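PDB 2YJG: lactate racemase from Thermoanaerobacterium thermosaccharolyticum, which interconverts the D- and L-isomers of lactate, using a nickel pincer cofactor derived from nicotinic acid mononucleotide. Local coordinates for residues Thr70-Arg75 with Gly106-Thr111; Ile101-Gly106 with Glu128-His133; Ser202-Asn207 with Asn218-Asp223; Lys275-Val280 with Lys411-Pro416; Gly310-Ile315 with Asn369-Met374. All blocks are in the same frame, centred on the assembly; numbering follows the deposited sequence.

Contact 1. Residues Thr70-Arg75 with Gly106-Thr111. With SO4 (sulfate ion), chain E.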
# COMPACT_ATOMS: atom_id res chain seq x y z
N THR A 70 10.56 -12.32 2.31
CA THR A 70 10.08 -11.96 3.61
C THR A 70 8.86 -12.79 3.94
O THR A 70 8.21 -13.36 3.05
CB THR A 70 9.75 -10.46 3.69
OG1 THR A 70 9.64 -10.04 5.07
CG2 THR A 70 8.46 -10.15 2.98
N SER A 71 8.53 -12.84 5.23
CA SER A 71 7.37 -13.55 5.70
C SER A 71 6.04 -12.79 5.50
O SER A 71 5.98 -11.59 5.29
CB SER A 71 7.52 -13.95 7.16
OG SER A 71 8.56 -14.91 7.32
N ASP A 72 4.96 -13.52 5.60
CA ASP A 72 3.66 -12.94 5.34
C ASP A 72 3.00 -12.32 6.55
O ASP A 72 3.53 -12.36 7.61
CB ASP A 72 2.74 -13.88 4.55
CG ASP A 72 2.16 -15.05 5.36
OD1 ASP A 72 2.37 -15.18 6.54
OD2 ASP A 72 1.47 -15.85 4.75
N HIS A 73 1.87 -11.65 6.29
CA HIS A 73 1.00 -11.03 7.31
C HIS A 73 0.64 -11.94 8.49
O HIS A 73 0.33 -11.44 9.57
CB HIS A 73 -0.32 -10.51 6.66
CG HIS A 73 -1.11 -11.60 6.01
ND1 HIS A 73 -0.65 -12.31 4.92
CD2 HIS A 73 -2.32 -12.14 6.31
CE1 HIS A 73 -1.53 -13.24 4.58
NE2 HIS A 73 -2.55 -13.17 5.42
N THR A 74 0.65 -13.26 8.29
CA THR A 74 0.40 -14.19 9.39
C THR A 74 1.61 -14.47 10.34
O THR A 74 1.45 -15.13 11.37
CB THR A 74 -0.13 -15.55 8.90
OG1 THR A 74 0.93 -16.37 8.39
CG2 THR A 74 -1.23 -15.38 7.80
N ARG A 75 2.82 -14.02 9.99
CA ARG A 75 4.00 -14.33 10.80
C ARG A 75 4.39 -13.06 11.53
O ARG A 75 4.15 -11.96 11.02
CB ARG A 75 5.17 -14.84 9.93
CG ARG A 75 4.84 -16.03 9.03
CD ARG A 75 4.19 -17.22 9.73
NE ARG A 75 5.12 -17.91 10.63
CZ ARG A 75 4.91 -18.22 11.92
NH1 ARG A 75 3.77 -17.93 12.57
NH2 ARG A 75 5.87 -18.85 12.59
N GLY A 106 3.61 -19.17 1.35
CA GLY A 106 3.48 -20.63 1.31
C GLY A 106 2.17 -20.99 0.64
O GLY A 106 1.89 -20.58 -0.48
N PHE A 107 1.37 -21.72 1.40
CA PHE A 107 0.09 -22.27 1.03
C PHE A 107 -1.00 -21.21 1.14
O PHE A 107 -2.08 -21.38 0.60
CB PHE A 107 -0.18 -23.41 2.06
CG PHE A 107 -1.39 -24.23 1.78
CD1 PHE A 107 -1.37 -25.21 0.80
CD2 PHE A 107 -2.54 -24.07 2.54
CE1 PHE A 107 -2.48 -26.01 0.55
CE2 PHE A 107 -3.70 -24.87 2.29
CZ PHE A 107 -3.66 -25.83 1.30
N HIS A 108 -0.73 -20.12 1.85
CA HIS A 108 -1.79 -19.21 2.23
C HIS A 108 -2.31 -18.38 1.06
O HIS A 108 -1.65 -18.21 0.00
CB HIS A 108 -1.37 -18.22 3.35
CG HIS A 108 -0.79 -18.85 4.57
ND1 HIS A 108 0.22 -18.26 5.30
CD2 HIS A 108 -1.06 -20.03 5.19
CE1 HIS A 108 0.57 -19.06 6.29
NE2 HIS A 108 -0.20 -20.13 6.26
N ARG A 109 -3.48 -17.82 1.27
CA ARG A 109 -4.00 -16.83 0.36
C ARG A 109 -3.10 -15.59 0.41
O ARG A 109 -2.49 -15.27 1.43
CB ARG A 109 -5.42 -16.46 0.74
CG ARG A 109 -5.52 -16.05 2.18
CD ARG A 109 -6.21 -14.73 2.34
NE ARG A 109 -6.11 -14.33 3.75
CZ ARG A 109 -5.40 -13.30 4.23
NH1 ARG A 109 -4.71 -12.50 3.41
NH2 ARG A 109 -5.42 -13.08 5.53
N GLY A 110 -3.05 -14.88 -0.71
CA GLY A 110 -2.22 -13.70 -0.82
C GLY A 110 -2.49 -12.64 0.22
O GLY A 110 -3.62 -12.42 0.61
N THR A 111 -1.43 -11.99 0.68
CA THR A 111 -1.52 -10.88 1.58
C THR A 111 -2.22 -9.71 0.86
O THR A 111 -1.88 -9.39 -0.29
CB THR A 111 -0.13 -10.39 1.99
OG1 THR A 111 0.62 -11.49 2.53
CG2 THR A 111 -0.24 -9.29 2.98
S SO4 E . 8.35 -19.78 8.80
O1 SO4 E . 9.12 -19.46 7.60
O2 SO4 E . 8.15 -18.50 9.53
O3 SO4 E . 7.01 -20.40 8.56
O4 SO4 E . 9.18 -20.71 9.49
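D72 and H108 meet through a His-carboxylate hydrogen bond. H108 ND1 donates to D72 OD2 at 2.8 Å, nearly straight (175°). The bond uses the syn lone pair of OD2, with carboxylate and ring nearly coplanar. By similarity H108 is a proton donor/acceptor, and D72 to R75 bind the nickel-pincer nucleotide. The H73 ring is held at ND1, which shares a 2.8 Å hydrogen bond with T111 OG1. R109 lays one face of its guanidinium over H73 NE2, with R109 NH2 2.9 Å from NE2. The angle is poor for a hydrogen bond, and R109 NH1 has its salt bridge with E115.

The second shell fixes D72. T74 OG1 donates to D72 OD1 at 2.6 Å, so each carboxylate oxygen has a partner. The D72 CG sits between backbone N and carbonyl carbon (chi1 74°), which turns the carboxylate toward both. With an alanine here, H108 ND1 and T74 OG1 would probably lose their acceptor, and the H108 ring would be freer to turn. R75 NE donates to O2 of a sulfate ion, probably from the crystallisation liquor, at 3.3 Å; G181 N also holds it.

A type I turn from D72 to R75 carries D72, H73 and T74 and follows strand 66-71. The H108 loop joins the neighbouring parallel strand 99-104 to helix 113-120. D72 and T111 both pack on I103 of that strand, and T111 touches M116.

Contact 2. Residues Ile101-Gly106 with Glu128-His133. With MG (magnesium ion), chain C.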
# COMPACT_ATOMS: atom_id res chain seq x y z
N ILE A 101 11.02 -7.44 -3.11
CA ILE A 101 10.73 -8.07 -1.84
C ILE A 101 9.59 -9.02 -2.14
O ILE A 101 8.50 -8.59 -2.45
CB ILE A 101 10.41 -7.01 -0.76
CG1 ILE A 101 11.63 -6.09 -0.58
CG2 ILE A 101 10.13 -7.63 0.56
CD1 ILE A 101 11.34 -4.80 0.16
N LEU A 102 9.86 -10.30 -2.00
CA LEU A 102 8.92 -11.37 -2.35
C LEU A 102 8.35 -11.90 -1.06
O LEU A 102 9.10 -12.41 -0.24
CB LEU A 102 9.69 -12.49 -3.05
CG LEU A 102 8.91 -13.74 -3.51
CD1 LEU A 102 7.59 -13.41 -4.31
CD2 LEU A 102 9.83 -14.65 -4.23
N ILE A 103 7.03 -11.82 -0.90
CA ILE A 103 6.34 -12.25 0.33
C ILE A 103 6.07 -13.76 0.24
O ILE A 103 5.40 -14.22 -0.69
CB ILE A 103 5.01 -11.52 0.52
CG1 ILE A 103 5.20 -10.01 0.53
CG2 ILE A 103 4.27 -11.97 1.80
CD1 ILE A 103 6.02 -9.53 1.65
N ALA A 104 6.61 -14.52 1.20
CA ALA A 104 6.53 -15.99 1.22
C ALA A 104 5.24 -16.38 1.87
O ALA A 104 5.19 -16.56 3.08
CB ALA A 104 7.72 -16.57 2.05
N THR A 105 4.20 -16.58 1.08
CA THR A 105 2.87 -16.89 1.58
C THR A 105 2.65 -18.36 1.80
O THR A 105 1.66 -18.74 2.42
CB THR A 105 1.84 -16.44 0.53
OG1 THR A 105 2.25 -17.02 -0.72
CG2 THR A 105 1.87 -14.91 0.37
N GLY A 106 3.61 -19.17 1.35
CA GLY A 106 3.48 -20.63 1.31
C GLY A 106 2.17 -20.99 0.64
O GLY A 106 1.89 -20.58 -0.48
N GLU A 128 9.24 0.69 -2.14
CA GLU A 128 9.94 -0.49 -2.61
C GLU A 128 9.02 -1.38 -3.44
O GLU A 128 7.80 -1.22 -3.43
CB GLU A 128 10.52 -1.29 -1.45
CG GLU A 128 11.52 -0.47 -0.62
CD GLU A 128 12.78 -0.03 -1.28
OE1 GLU A 128 13.17 -0.53 -2.34
OE2 GLU A 128 13.43 0.90 -0.71
N GLN A 129 9.64 -2.34 -4.11
CA GLN A 129 8.98 -3.33 -4.96
C GLN A 129 8.61 -4.61 -4.23
O GLN A 129 9.46 -5.47 -4.03
CB GLN A 129 9.89 -3.72 -6.14
CG GLN A 129 10.19 -2.55 -7.11
CD GLN A 129 10.94 -2.98 -8.33
OE1 GLN A 129 12.16 -3.13 -8.30
NE2 GLN A 129 10.22 -3.21 -9.42
N PHE A 130 7.35 -4.73 -3.85
CA PHE A 130 6.81 -5.89 -3.19
C PHE A 130 6.04 -6.73 -4.19
O PHE A 130 5.30 -6.19 -4.98
CB PHE A 130 5.83 -5.49 -2.06
CG PHE A 130 6.51 -5.09 -0.80
CD1 PHE A 130 6.94 -3.78 -0.61
CD2 PHE A 130 6.72 -6.02 0.21
CE1 PHE A 130 7.61 -3.42 0.57
CE2 PHE A 130 7.38 -5.67 1.37
CZ PHE A 130 7.82 -4.37 1.56
N VAL A 131 6.21 -8.03 -4.11
CA VAL A 131 5.55 -8.99 -4.94
C VAL A 131 5.05 -10.08 -4.02
O VAL A 131 5.76 -10.49 -3.10
CB VAL A 131 6.57 -9.55 -5.96
CG1 VAL A 131 5.96 -10.62 -6.87
CG2 VAL A 131 7.18 -8.41 -6.80
N VAL A 132 3.84 -10.60 -4.29
CA VAL A 132 3.22 -11.59 -3.42
C VAL A 132 3.32 -12.98 -4.08
O VAL A 132 2.98 -13.14 -5.27
CB VAL A 132 1.74 -11.22 -3.08
CG1 VAL A 132 1.12 -12.24 -2.24
CG2 VAL A 132 1.65 -9.84 -2.38
N HIS A 133 3.85 -13.97 -3.36
CA HIS A 133 3.96 -15.30 -3.89
C HIS A 133 2.58 -15.88 -4.01
O HIS A 133 1.75 -15.73 -3.09
CB HIS A 133 4.75 -16.20 -2.92
CG HIS A 133 4.83 -17.63 -3.36
ND1 HIS A 133 5.43 -18.01 -4.55
CD2 HIS A 133 4.39 -18.76 -2.77
CE1 HIS A 133 5.33 -19.33 -4.67
NE2 HIS A 133 4.71 -19.80 -3.60
MG MG C . 5.78 -0.38 -4.16
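I101 and F130 are paired in a parallel ladder that continues through L102 with V131 and I103 with V132. Four backbone hydrogen bonds hold it. I101 N donates to Q129 O at 2.7 Å and I103 N to V131 O at 2.9 Å. V131 N and H133 N return bonds to I101 O and I103 O.

One side-chain bond follows the ladder. T105 OG1 donates to H133 O at 2.7 Å, from above the carbonyl plane. Its OG1 stands between backbone N and carbonyl carbon (chi1 52°), which points it at H133. The H133 ring has its own partners, N156 at ND1 and A191 O at NE2.

Apolar contact gathers round the F130 ring. I101 CB makes a CH-pi contact over one face, 4.1 Å from the centroid. I103 CD1 comes to the ring edge, 3.9 Å from F130 CD2. On the other side of the sheet L102 CD1 reaches V131 CG1 at 4.1 Å.

E128 O binds magnesium at 2.3 Å, with V125 O and E126 O. E128 O and V125 O of the second subunit bind it too, so the ion lies on the dimer interface.

Strand 129-132 is outermost in its sheet within the chain, but F130 makes backbone hydrogen bonds to the second subunit beyond it. Strand 99-104 separates it from strand 66-71, and helix 113-120 covers the F130 side through M116 and F120.

Contact 3. Residues Ser202-Asn207 with Asn218-Asp223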
# COMPACT_ATOMS: atom_id res chain seq x y z
N SER A 202 2.26 -38.05 4.96
CA SER A 202 2.14 -38.95 6.12
C SER A 202 3.44 -39.71 6.48
O SER A 202 3.72 -39.92 7.66
CB SER A 202 1.03 -39.95 5.96
OG SER A 202 1.37 -40.85 4.93
N GLU A 203 4.23 -40.06 5.46
CA GLU A 203 5.50 -40.75 5.68
C GLU A 203 6.48 -39.88 6.45
O GLU A 203 7.21 -40.35 7.35
CB GLU A 203 6.14 -41.12 4.35
CG GLU A 203 7.30 -42.04 4.53
CD GLU A 203 7.70 -42.72 3.21
OE1 GLU A 203 7.00 -42.53 2.19
OE2 GLU A 203 8.75 -43.38 3.22
N PHE A 204 6.52 -38.61 6.07
CA PHE A 204 7.39 -37.62 6.74
C PHE A 204 6.90 -37.39 8.16
O PHE A 204 7.65 -37.44 9.14
CB PHE A 204 7.36 -36.33 5.97
CG PHE A 204 8.34 -36.27 4.80
CD1 PHE A 204 9.01 -37.39 4.34
CD2 PHE A 204 8.54 -35.07 4.14
CE1 PHE A 204 9.92 -37.30 3.31
CE2 PHE A 204 9.47 -34.96 3.15
CZ PHE A 204 10.17 -36.09 2.72
N ILE A 205 5.60 -37.16 8.29
CA ILE A 205 5.06 -36.82 9.63
C ILE A 205 5.24 -37.99 10.65
O ILE A 205 5.38 -37.78 11.85
CB ILE A 205 3.63 -36.35 9.51
CG1 ILE A 205 3.55 -35.04 8.72
CG2 ILE A 205 2.95 -36.20 10.89
CD1 ILE A 205 4.11 -33.78 9.43
N LYS A 206 5.19 -39.20 10.16
CA LYS A 206 5.37 -40.39 10.99
C LYS A 206 6.79 -40.62 11.43
O LYS A 206 7.05 -41.38 12.39
CB LYS A 206 4.83 -41.65 10.28
CG LYS A 206 5.09 -42.98 11.00
CD LYS A 206 3.99 -43.42 11.98
CE LYS A 206 3.97 -44.96 12.19
NZ LYS A 206 2.86 -45.50 13.08
N ASN A 207 7.74 -39.97 10.78
CA ASN A 207 9.14 -40.21 11.11
C ASN A 207 9.40 -39.77 12.55
O ASN A 207 8.93 -38.75 12.98
CB ASN A 207 10.02 -39.45 10.13
CG ASN A 207 11.48 -39.74 10.30
OD1 ASN A 207 12.11 -39.25 11.24
ND2 ASN A 207 12.08 -40.48 9.31
N ASN A 218 15.78 -35.32 10.51
CA ASN A 218 14.38 -34.89 10.24
C ASN A 218 14.18 -34.77 8.74
O ASN A 218 14.80 -33.92 8.10
CB ASN A 218 14.04 -33.54 10.94
CG ASN A 218 12.62 -33.10 10.72
OD1 ASN A 218 11.96 -33.57 9.79
ND2 ASN A 218 12.09 -32.27 11.65
N PRO A 219 13.36 -35.67 8.15
CA PRO A 219 13.33 -35.70 6.69
C PRO A 219 12.64 -34.50 6.06
O PRO A 219 12.92 -34.20 4.92
CB PRO A 219 12.53 -36.97 6.40
CG PRO A 219 11.63 -37.13 7.58
CD PRO A 219 12.49 -36.72 8.72
N ILE A 220 11.75 -33.85 6.80
CA ILE A 220 11.06 -32.63 6.35
C ILE A 220 12.11 -31.56 6.16
O ILE A 220 12.25 -30.93 5.11
CB ILE A 220 9.96 -32.13 7.37
CG1 ILE A 220 8.89 -33.19 7.49
CG2 ILE A 220 9.35 -30.84 6.83
CD1 ILE A 220 7.91 -33.13 8.65
N HIS A 221 12.91 -31.42 7.20
CA HIS A 221 14.03 -30.48 7.24
C HIS A 221 15.07 -30.80 6.18
O HIS A 221 15.58 -29.91 5.47
CB HIS A 221 14.65 -30.50 8.62
CG HIS A 221 15.84 -29.62 8.75
ND1 HIS A 221 15.78 -28.25 8.62
CD2 HIS A 221 17.13 -29.93 8.97
CE1 HIS A 221 16.99 -27.75 8.79
NE2 HIS A 221 17.83 -28.75 9.01
N ARG A 222 15.35 -32.08 5.98
CA ARG A 222 16.29 -32.47 4.91
C ARG A 222 15.86 -31.99 3.52
O ARG A 222 16.68 -31.48 2.75
CB ARG A 222 16.46 -34.02 4.92
CG ARG A 222 17.44 -34.53 3.88
CD ARG A 222 17.57 -36.10 3.82
NE ARG A 222 18.49 -36.52 2.74
CZ ARG A 222 18.58 -37.77 2.23
NH1 ARG A 222 17.79 -38.76 2.65
NH2 ARG A 222 19.46 -38.03 1.27
N ASP A 223 14.59 -32.20 3.16
CA ASP A 223 14.06 -31.67 1.88
C ASP A 223 14.13 -30.15 1.81
O ASP A 223 14.46 -29.62 0.74
CB ASP A 223 12.63 -32.21 1.58
CG ASP A 223 12.66 -33.57 0.82
OD1 ASP A 223 13.75 -34.24 0.75
OD2 ASP A 223 11.62 -33.92 0.30
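N218 OD1 takes two backbone N-H groups at the start of helix 219-230. I220 N donates at 3.0 Å, and H221 N makes a weak bond at 3.5 Å. N218 is thus the N-cap, and its ND2 is held by F176 O and V214 O. The cap fixes the helix end that F204 of helix 202-206 packs against. H200, a nickel ligand by similarity, lies just before helix 202-206.

P219 CB lies over one face of the F204 ring in a CH-pi contact, 4.3 Å from the centroid. D223 OD2 meets the ring edge in its plane, 3.6 Å from F204 CZ. OD2 also has a hydrogen bond with S149. I220 CG1 touches F204 CB at 3.8 Å, while its CD1 reaches I205 CD1. The N207 amide lies against the P219 ring, N207 CG to P219 CD 3.6 Å; its OD1 accepts from Y209 N.

The polar bonds cap the start of helix 219-230 or reach outside. No hydrogen bond crosses, so the helices join through van der Waals contacts, mostly apolar, with the D223 carboxylate and N207 amide at the margins.

Contact 4. Residues Lys275-Val280 with Lys411-Pro416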
# COMPACT_ATOMS: atom_id res chain seq x y z
N LYS A 275 10.57 -35.08 33.71
CA LYS A 275 10.36 -36.44 34.20
C LYS A 275 8.91 -36.81 33.88
O LYS A 275 7.96 -36.19 34.41
CB LYS A 275 10.63 -36.57 35.71
CG LYS A 275 9.96 -37.83 36.30
CD LYS A 275 10.55 -38.27 37.69
CE LYS A 275 9.92 -39.63 38.13
NZ LYS A 275 10.22 -39.95 39.56
N PRO A 276 8.71 -37.82 33.03
CA PRO A 276 7.31 -37.96 32.64
C PRO A 276 6.34 -38.27 33.80
O PRO A 276 6.69 -38.99 34.77
CB PRO A 276 7.32 -39.03 31.56
CG PRO A 276 8.80 -39.23 31.16
CD PRO A 276 9.60 -38.80 32.38
N ALA A 277 5.15 -37.68 33.71
CA ALA A 277 4.16 -37.72 34.76
C ALA A 277 2.88 -38.29 34.23
O ALA A 277 2.63 -38.35 33.01
CB ALA A 277 3.90 -36.33 35.31
N ASP A 278 2.04 -38.71 35.15
CA ASP A 278 0.75 -39.24 34.79
C ASP A 278 -0.23 -38.23 34.25
O ASP A 278 -1.14 -38.62 33.50
CB ASP A 278 0.10 -39.88 35.99
CG ASP A 278 0.50 -41.27 36.14
OD1 ASP A 278 -0.03 -42.10 35.36
OD2 ASP A 278 1.33 -41.54 37.03
N ILE A 279 -0.06 -36.97 34.69
CA ILE A 279 -0.89 -35.80 34.27
C ILE A 279 0.03 -34.64 33.90
O ILE A 279 1.01 -34.35 34.59
CB ILE A 279 -1.90 -35.36 35.37
CG1 ILE A 279 -2.83 -36.50 35.76
CG2 ILE A 279 -2.78 -34.22 34.92
CD1 ILE A 279 -3.74 -36.14 37.05
N VAL A 280 -0.28 -33.99 32.79
CA VAL A 280 0.37 -32.77 32.41
C VAL A 280 -0.72 -31.71 32.27
O VAL A 280 -1.79 -32.00 31.71
CB VAL A 280 1.06 -32.94 31.04
CG1 VAL A 280 1.67 -31.68 30.65
CG2 VAL A 280 2.07 -34.12 31.02
N LYS A 411 1.57 -37.23 40.68
CA LYS A 411 2.30 -35.95 40.47
C LYS A 411 2.07 -35.45 39.03
O LYS A 411 1.86 -36.23 38.13
CB LYS A 411 3.79 -35.99 40.85
CG LYS A 411 4.05 -35.88 42.39
CD LYS A 411 5.29 -35.09 42.77
CE LYS A 411 6.30 -35.95 43.51
NZ LYS A 411 7.44 -35.29 44.20
N ILE A 412 2.10 -34.13 38.85
CA ILE A 412 1.61 -33.47 37.67
C ILE A 412 2.70 -32.61 37.16
O ILE A 412 3.33 -31.84 37.91
CB ILE A 412 0.43 -32.50 38.01
CG1 ILE A 412 -0.74 -33.23 38.65
CG2 ILE A 412 -0.08 -31.73 36.77
CD1 ILE A 412 -1.71 -32.28 39.39
N ASN A 413 2.94 -32.70 35.86
CA ASN A 413 3.84 -31.79 35.22
C ASN A 413 3.06 -30.55 34.80
O ASN A 413 2.05 -30.69 34.13
CB ASN A 413 4.51 -32.45 34.00
CG ASN A 413 5.78 -33.25 34.31
OD1 ASN A 413 6.14 -34.19 33.57
ND2 ASN A 413 6.49 -32.85 35.34
N VAL A 414 3.55 -29.34 35.09
CA VAL A 414 2.90 -28.08 34.65
C VAL A 414 3.77 -27.37 33.66
O VAL A 414 4.90 -27.01 33.97
CB VAL A 414 2.58 -27.12 35.85
CG1 VAL A 414 1.86 -25.82 35.34
CG2 VAL A 414 1.71 -27.86 36.89
N ILE A 415 3.27 -27.17 32.45
CA ILE A 415 4.02 -26.51 31.42
C ILE A 415 3.16 -25.31 31.04
O ILE A 415 2.27 -25.43 30.18
CB ILE A 415 4.18 -27.39 30.17
CG1 ILE A 415 4.65 -28.82 30.56
CG2 ILE A 415 5.12 -26.69 29.18
CD1 ILE A 415 4.98 -29.74 29.35
N PRO A 416 3.39 -24.15 31.68
CA PRO A 416 2.38 -23.09 31.51
C PRO A 416 2.18 -22.59 30.08
O PRO A 416 1.05 -22.26 29.72
CB PRO A 416 2.85 -21.96 32.43
CG PRO A 416 4.01 -22.57 33.30
CD PRO A 416 4.45 -23.83 32.66
O HOH W 1 3.11 -39.11 37.63
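K275 and N413 approach at the beginning of this contact, where the K275 backbone carbonyl faces the N413 amide group. A277 comes next. Its CB touches K411 O at 3.5 Å and packs against the N413 side chain. At D278 the chain turns a corner from strand 271-277 into strand 279-283. A water sits in the corner and accepts from D278 N at 2.7 Å. It also lies 3.2 Å from K411 O. The D278 carboxylate forms a salt bridge with K308.

At I279 the strands meet through one backbone bond, N413 N donating to I279 O at 2.8 Å. The I279 and I412 side chains lie side by side, I279 CB to I412 CG1 4.1 Å. Both pack on L399 of helix 395-405. V280 pairs in parallel with N413 and sends its side chain to the opposite face of the sheet. Its CG1 is anti to the backbone N (chi1 178°) and reaches I415 CD1 at 4.1 Å.

Strand 412-415 lies between strands 22-25 and 279-283 in the parallel sheet of the C-terminal part. Water and charge serve the corner, while a backbone bond and branched aliphatic groups join the buried strands.

Contact 5. Residues Gly310-Ile315 with Asn369-Met374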
# COMPACT_ATOMS: atom_id res chain seq x y z
N GLY A 310 -0.42 -43.58 28.36
CA GLY A 310 -1.71 -43.71 29.00
C GLY A 310 -2.12 -42.63 29.95
O GLY A 310 -3.15 -42.76 30.57
N GLY A 311 -1.31 -41.58 30.08
CA GLY A 311 -1.57 -40.49 30.98
C GLY A 311 -2.54 -39.52 30.35
O GLY A 311 -3.01 -39.74 29.23
N VAL A 312 -2.81 -38.44 31.08
CA VAL A 312 -3.78 -37.42 30.70
C VAL A 312 -3.08 -36.09 30.50
O VAL A 312 -2.29 -35.66 31.32
CB VAL A 312 -4.87 -37.32 31.77
CG1 VAL A 312 -5.97 -36.31 31.35
CG2 VAL A 312 -5.49 -38.72 32.01
N ILE A 313 -3.32 -35.49 29.33
CA ILE A 313 -2.83 -34.17 29.05
C ILE A 313 -4.04 -33.22 29.14
O ILE A 313 -5.07 -33.41 28.42
CB ILE A 313 -2.23 -34.11 27.63
CG1 ILE A 313 -0.98 -34.99 27.53
CG2 ILE A 313 -1.94 -32.66 27.18
CD1 ILE A 313 -0.71 -35.50 25.98
N ILE A 314 -3.93 -32.22 30.03
CA ILE A 314 -4.89 -31.07 30.13
C ILE A 314 -4.29 -29.87 29.43
O ILE A 314 -3.16 -29.45 29.72
CB ILE A 314 -5.22 -30.66 31.58
CG1 ILE A 314 -5.77 -31.84 32.37
CG2 ILE A 314 -6.18 -29.49 31.58
CD1 ILE A 314 -5.71 -31.71 33.93
N ILE A 315 -5.03 -29.33 28.48
CA ILE A 315 -4.58 -28.19 27.73
C ILE A 315 -5.64 -27.06 27.80
O ILE A 315 -6.80 -27.28 27.48
CB ILE A 315 -4.23 -28.52 26.23
CG1 ILE A 315 -3.63 -27.27 25.64
CG2 ILE A 315 -5.42 -28.96 25.43
CD1 ILE A 315 -2.77 -27.35 24.44
N ASN A 369 -2.14 -42.84 22.50
CA ASN A 369 -1.37 -43.16 23.72
C ASN A 369 -1.80 -42.37 24.99
O ASN A 369 -1.25 -42.63 26.08
CB ASN A 369 0.11 -42.83 23.51
CG ASN A 369 0.84 -43.81 22.69
OD1 ASN A 369 0.32 -44.85 22.27
ND2 ASN A 369 2.12 -43.47 22.39
N HIS A 370 -2.67 -41.37 24.83
CA HIS A 370 -2.98 -40.43 25.92
C HIS A 370 -4.40 -39.95 25.82
O HIS A 370 -4.92 -39.82 24.71
CB HIS A 370 -2.08 -39.19 25.86
CG HIS A 370 -0.63 -39.50 25.81
ND1 HIS A 370 0.07 -39.60 24.63
CD2 HIS A 370 0.25 -39.75 26.80
CE1 HIS A 370 1.33 -39.93 24.90
NE2 HIS A 370 1.47 -39.98 26.22
N LYS A 371 -4.99 -39.60 26.95
CA LYS A 371 -6.25 -38.86 26.93
C LYS A 371 -5.97 -37.40 26.94
O LYS A 371 -5.04 -36.99 27.64
CB LYS A 371 -7.05 -39.19 28.21
CG LYS A 371 -7.29 -40.66 28.40
CD LYS A 371 -8.42 -41.18 27.62
CE LYS A 371 -8.41 -42.75 27.66
NZ LYS A 371 -9.80 -43.34 27.69
N VAL A 372 -6.75 -36.61 26.21
CA VAL A 372 -6.60 -35.17 26.22
C VAL A 372 -7.89 -34.57 26.72
O VAL A 372 -9.03 -35.02 26.33
CB VAL A 372 -6.21 -34.64 24.85
CG1 VAL A 372 -6.17 -33.08 24.84
CG2 VAL A 372 -4.85 -35.23 24.42
N ILE A 373 -7.73 -33.65 27.65
CA ILE A 373 -8.83 -32.87 28.19
C ILE A 373 -8.63 -31.44 27.77
O ILE A 373 -7.55 -30.87 28.00
CB ILE A 373 -8.95 -32.93 29.76
CG1 ILE A 373 -9.28 -34.34 30.20
CG2 ILE A 373 -10.02 -31.93 30.29
CD1 ILE A 373 -8.90 -34.67 31.57
N MET A 374 -9.62 -30.84 27.12
CA MET A 374 -9.46 -29.46 26.73
C MET A 374 -10.35 -28.52 27.60
O MET A 374 -11.56 -28.68 27.68
CB MET A 374 -9.76 -29.24 25.24
CG MET A 374 -8.86 -29.95 24.25
SD MET A 374 -9.13 -29.38 22.56
CE MET A 374 -8.27 -27.88 22.58
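V312 and I373 cross at a slant on one face of this parallel pair. V312 CG1 meets I373 CD1 at 3.4 Å, tighter than usual for two carbons. V312 CG1 is anti to the backbone N (chi1 -176°), which brings it over the I373 end. K371 is on the same face, its CB near V312 CG2, but its amine end leads away.

The other face carries I313, I315, V372 and M374. I315 and M374 lie side by side, pointing the same way, with I315 CG2 3.8 Å from M374 CG. At the start of the strand H370 crosses I313, whose CD1 touches H370 CB at 3.9 Å. H370 ND1 is hydrogen-bonded to I366 O of the preceding helix 357-369. With an alanine here, the ring is gone, which would probably leave I366 O without its H370 partner and I313 CD1 with less cover.

The backbones alternate as donors. I313 N donates to K371 O and I373 N to I313 O, both at 2.8 Å, while K371 N and I315 N bond to G311 O and I373 O. Before the ladder, G310 N donates to N369 O at 2.6 Å.

Helix 395-405 packs on the V312 and I373 face, and helix 293-305 on the V372 and M374 face. The contact is therefore an apolar core held in register by backbone bonds, with polar groups toward its starting end.

Contacts 1 and 2 share G106 and the mixed sheet of the N-terminal part, where strands 66-71 and 99-104 are neighbours. Contact 1 is partly buried and polar, built on loops that follow strands. Contact 2 is buried and largely backbone-bonded, with metal at the dimer interface. Contacts 4 and 5 lie on the opposite side of the chain's centre, in the parallel sheet of the C-terminal part. Strands 279-283 and 311-316 join them directly through V280 O and I314 N. Both bury aliphatic groups and keep exposed residues near their starts. Contact 3 touches none of the others. It is a buried helix pair without hydrogen bonds across it.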